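Local coordinates for ABC transporter periplasmic substrate-binding protein (Desulfovibrio alaskensis, PDB 5MY5) that probably binds tungstate selectively in the periplasm and delivers it to an ABC transporter for uptake into the cell, at residues L28-T33 with I78-A83. The protein carries 2 engineered substitutions. Numbering follows the deposited sequence.
Sequences LMMATT and ILLVHA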
loop_
_atom_site.group_PDB
_atom_site.type_symbol
_atom_site.label_atom_id
_atom_site.label_comp_id
_atom_site.label_asym_id
_atom_site.label_seq_id
_atom_site.Cartn_x
_atom_site.Cartn_y
_atom_site.Cartn_z
ATOM N N LEU A 28 19.161 -4.546 -13.295
ATOM C CA LEU A 28 18.080 -5.346 -12.761
ATOM C C LEU A 28 16.792 -4.637 -13.116
ATOM O O LEU A 28 16.601 -3.464 -12.775
ATOM C CB LEU A 28 18.260 -5.443 -11.226
ATOM C CG LEU A 28 17.093 -6.157 -10.427
ATOM C CD1 LEU A 28 16.820 -7.594 -10.824
ATOM C CD2 LEU A 28 17.390 -6.057 -8.952
ATOM N N MET A 29 15.862 -5.394 -13.687
ATOM C CA MET A 29 14.574 -4.834 -14.113
ATOM C C MET A 29 13.456 -5.298 -13.206
ATOM O O MET A 29 13.278 -6.466 -13.000
ATOM C CB MET A 29 14.188 -5.328 -15.515
ATOM C CG MET A 29 15.148 -5.025 -16.653
ATOM S SD MET A 29 15.705 -3.307 -16.746
ATOM C CE MET A 29 14.243 -2.578 -17.401
ATOM N N MET A 30 12.693 -4.336 -12.747
ATOM C CA MET A 30 11.657 -4.567 -11.716
ATOM C C MET A 30 10.319 -4.075 -12.235
ATOM O O MET A 30 10.241 -3.086 -12.855
ATOM C CB MET A 30 11.993 -3.819 -10.445
ATOM C CG MET A 30 10.874 -3.650 -9.443
ATOM S SD MET A 30 11.337 -2.692 -7.968
ATOM C CE MET A 30 12.369 -3.849 -7.199
ATOM N N ALA A 31 9.295 -4.810 -11.836
ATOM C CA ALA A 31 7.970 -4.309 -11.915
ATOM C C ALA A 31 7.453 -4.071 -10.554
ATOM O O ALA A 31 7.553 -4.923 -9.653
ATOM C CB ALA A 31 7.065 -5.301 -12.620
ATOM N N THR A 32 6.850 -2.892 -10.371
ATOM C CA THR A 32 6.202 -2.523 -9.092
ATOM C C THR A 32 4.914 -1.726 -9.329
ATOM O O THR A 32 4.481 -1.683 -10.474
ATOM C CB THR A 32 7.220 -1.756 -8.269
ATOM O OG1 THR A 32 6.783 -1.574 -6.902
ATOM C CG2 THR A 32 7.535 -0.358 -8.813
ATOM N N THR A 33 4.339 -1.189 -8.287
ATOM C CA THR A 33 3.023 -0.571 -8.418
ATOM C C THR A 33 3.080 0.931 -8.446
ATOM O O THR A 33 4.011 1.531 -7.913
ATOM C CB THR A 33 2.106 -1.001 -7.312
ATOM O OG1 THR A 33 2.495 -0.463 -6.029
ATOM C CG2 THR A 33 2.118 -2.548 -7.190
ATOM N N ILE A 78 12.219 -9.210 -11.349
ATOM C CA ILE A 78 11.719 -9.193 -9.940
ATOM C C ILE A 78 10.487 -8.321 -9.851
ATOM O O ILE A 78 10.335 -7.362 -10.577
ATOM C CB ILE A 78 12.858 -8.670 -9.012
ATOM C CG1 ILE A 78 12.509 -8.948 -7.588
ATOM C CG2 ILE A 78 13.182 -7.240 -9.306
ATOM C CD1 ILE A 78 13.677 -8.677 -6.651
ATOM N N LEU A 79 9.639 -8.702 -8.919
ATOM C CA LEU A 79 8.469 -7.934 -8.576
ATOM C C LEU A 79 8.704 -7.334 -7.168
ATOM O O LEU A 79 9.192 -7.997 -6.272
ATOM C CB LEU A 79 7.217 -8.850 -8.469
ATOM C CG LEU A 79 6.822 -9.608 -9.692
ATOM C CD1 LEU A 79 5.451 -10.278 -9.487
ATOM C CD2 LEU A 79 6.867 -8.844 -10.968
ATOM N N LEU A 80 8.139 -6.154 -7.009
ATOM C CA LEU A 80 8.002 -5.571 -5.608
ATOM C C LEU A 80 6.561 -5.136 -5.555
ATOM O O LEU A 80 6.165 -4.130 -6.113
ATOM C CB LEU A 80 8.975 -4.383 -5.406
ATOM C CG LEU A 80 8.884 -3.742 -4.024
ATOM C CD1 LEU A 80 9.241 -4.689 -2.891
ATOM C CD2 LEU A 80 9.811 -2.472 -4.062
ATOM N N VAL A 81 5.760 -5.888 -4.792
ATOM C CA VAL A 81 4.301 -5.665 -4.827
ATOM C C VAL A 81 3.725 -5.851 -3.434
ATOM O O VAL A 81 4.484 -6.092 -2.480
ATOM C CB VAL A 81 3.578 -6.589 -5.841
ATOM C CG1 VAL A 81 3.955 -6.181 -7.283
ATOM C CG2 VAL A 81 3.975 -7.995 -5.592
ATOM N N HIS A 82 2.413 -5.638 -3.332
ATOM C CA HIS A 82 1.773 -5.607 -2.006
ATOM C C HIS A 82 0.360 -6.149 -2.086
ATOM O O HIS A 82 -0.614 -5.426 -1.806
ATOM C CB HIS A 82 1.813 -4.189 -1.425
ATOM C CG HIS A 82 1.422 -3.134 -2.392
ATOM N ND1 HIS A 82 0.144 -2.664 -2.496
ATOM C CD2 HIS A 82 2.145 -2.455 -3.337
ATOM C CE1 HIS A 82 0.081 -1.741 -3.451
ATOM N NE2 HIS A 82 1.292 -1.602 -3.991
ATOM N N ALA A 83 0.296 -7.389 -2.531
ATOM C CA ALA A 83 -0.979 -8.088 -2.759
ATOM C C ALA A 83 -0.847 -9.614 -2.497
ATOM O O ALA A 83 -0.671 -10.421 -3.393
ATOM C CB ALA A 83 -1.461 -7.793 -4.165
#
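Thr33 OG1 is gripped by three groups: it lies 2.6 Å from His82 NE2 across the contact, and hydrogen-bonds also to Thr36 OG1 and Ser35 OG at the start of helix 34-39. In one lobe of the periplasmic-binding-protein fold, this bond joins the end of strand 27-33 to the loop residue just after the parallel strand 78-81, and each strand is followed by a helix. The hydroxyl meets the imidazole at its edge, in the ring plane. Its first torsion sets OG1 between the backbone N and the carbonyl carbon of Thr33, and CG2 also lies close to His82 NE2. The ring of Tyr224 meets that of His82 with the planes inclined to each other. In this family such strand ends commonly border the ligand cleft, so a position near the tungstate site is plausible.

Behind this tip the strands pair in parallel register, with CA atoms 5.0 Å apart in both Met30-Ile78 and Ala31-Leu79. Ala31 bonds at both ends of its own unit: its N reaches Ile78 O at 3.0 Å with an N-H...O angle of 162°, and its O accepts Leu80 N at 3.0 Å. Further back, the Ile78 N to Met29 O bond is weak, bent to 136°. The backbones then diverge, Thr33 N lying 4.1 Å from Leu80 O, and a side chain takes over: Thr32 OG1 donates to Leu80 O at 2.7 Å, tilted 18° from the carbonyl plane.

One face of the pair carries Met30, Ile78 and Leu80, with Phe245 of helix 239-250 packed on Met30 and Ile78. The other carries Ala31 and Leu79 against helix 64-72, where Ala31 CB touches Leu79 CD2. On the first face the Met30 chain, extended through chi2 and bent at chi3, lays SD 3.9 Å from Leu80 CB.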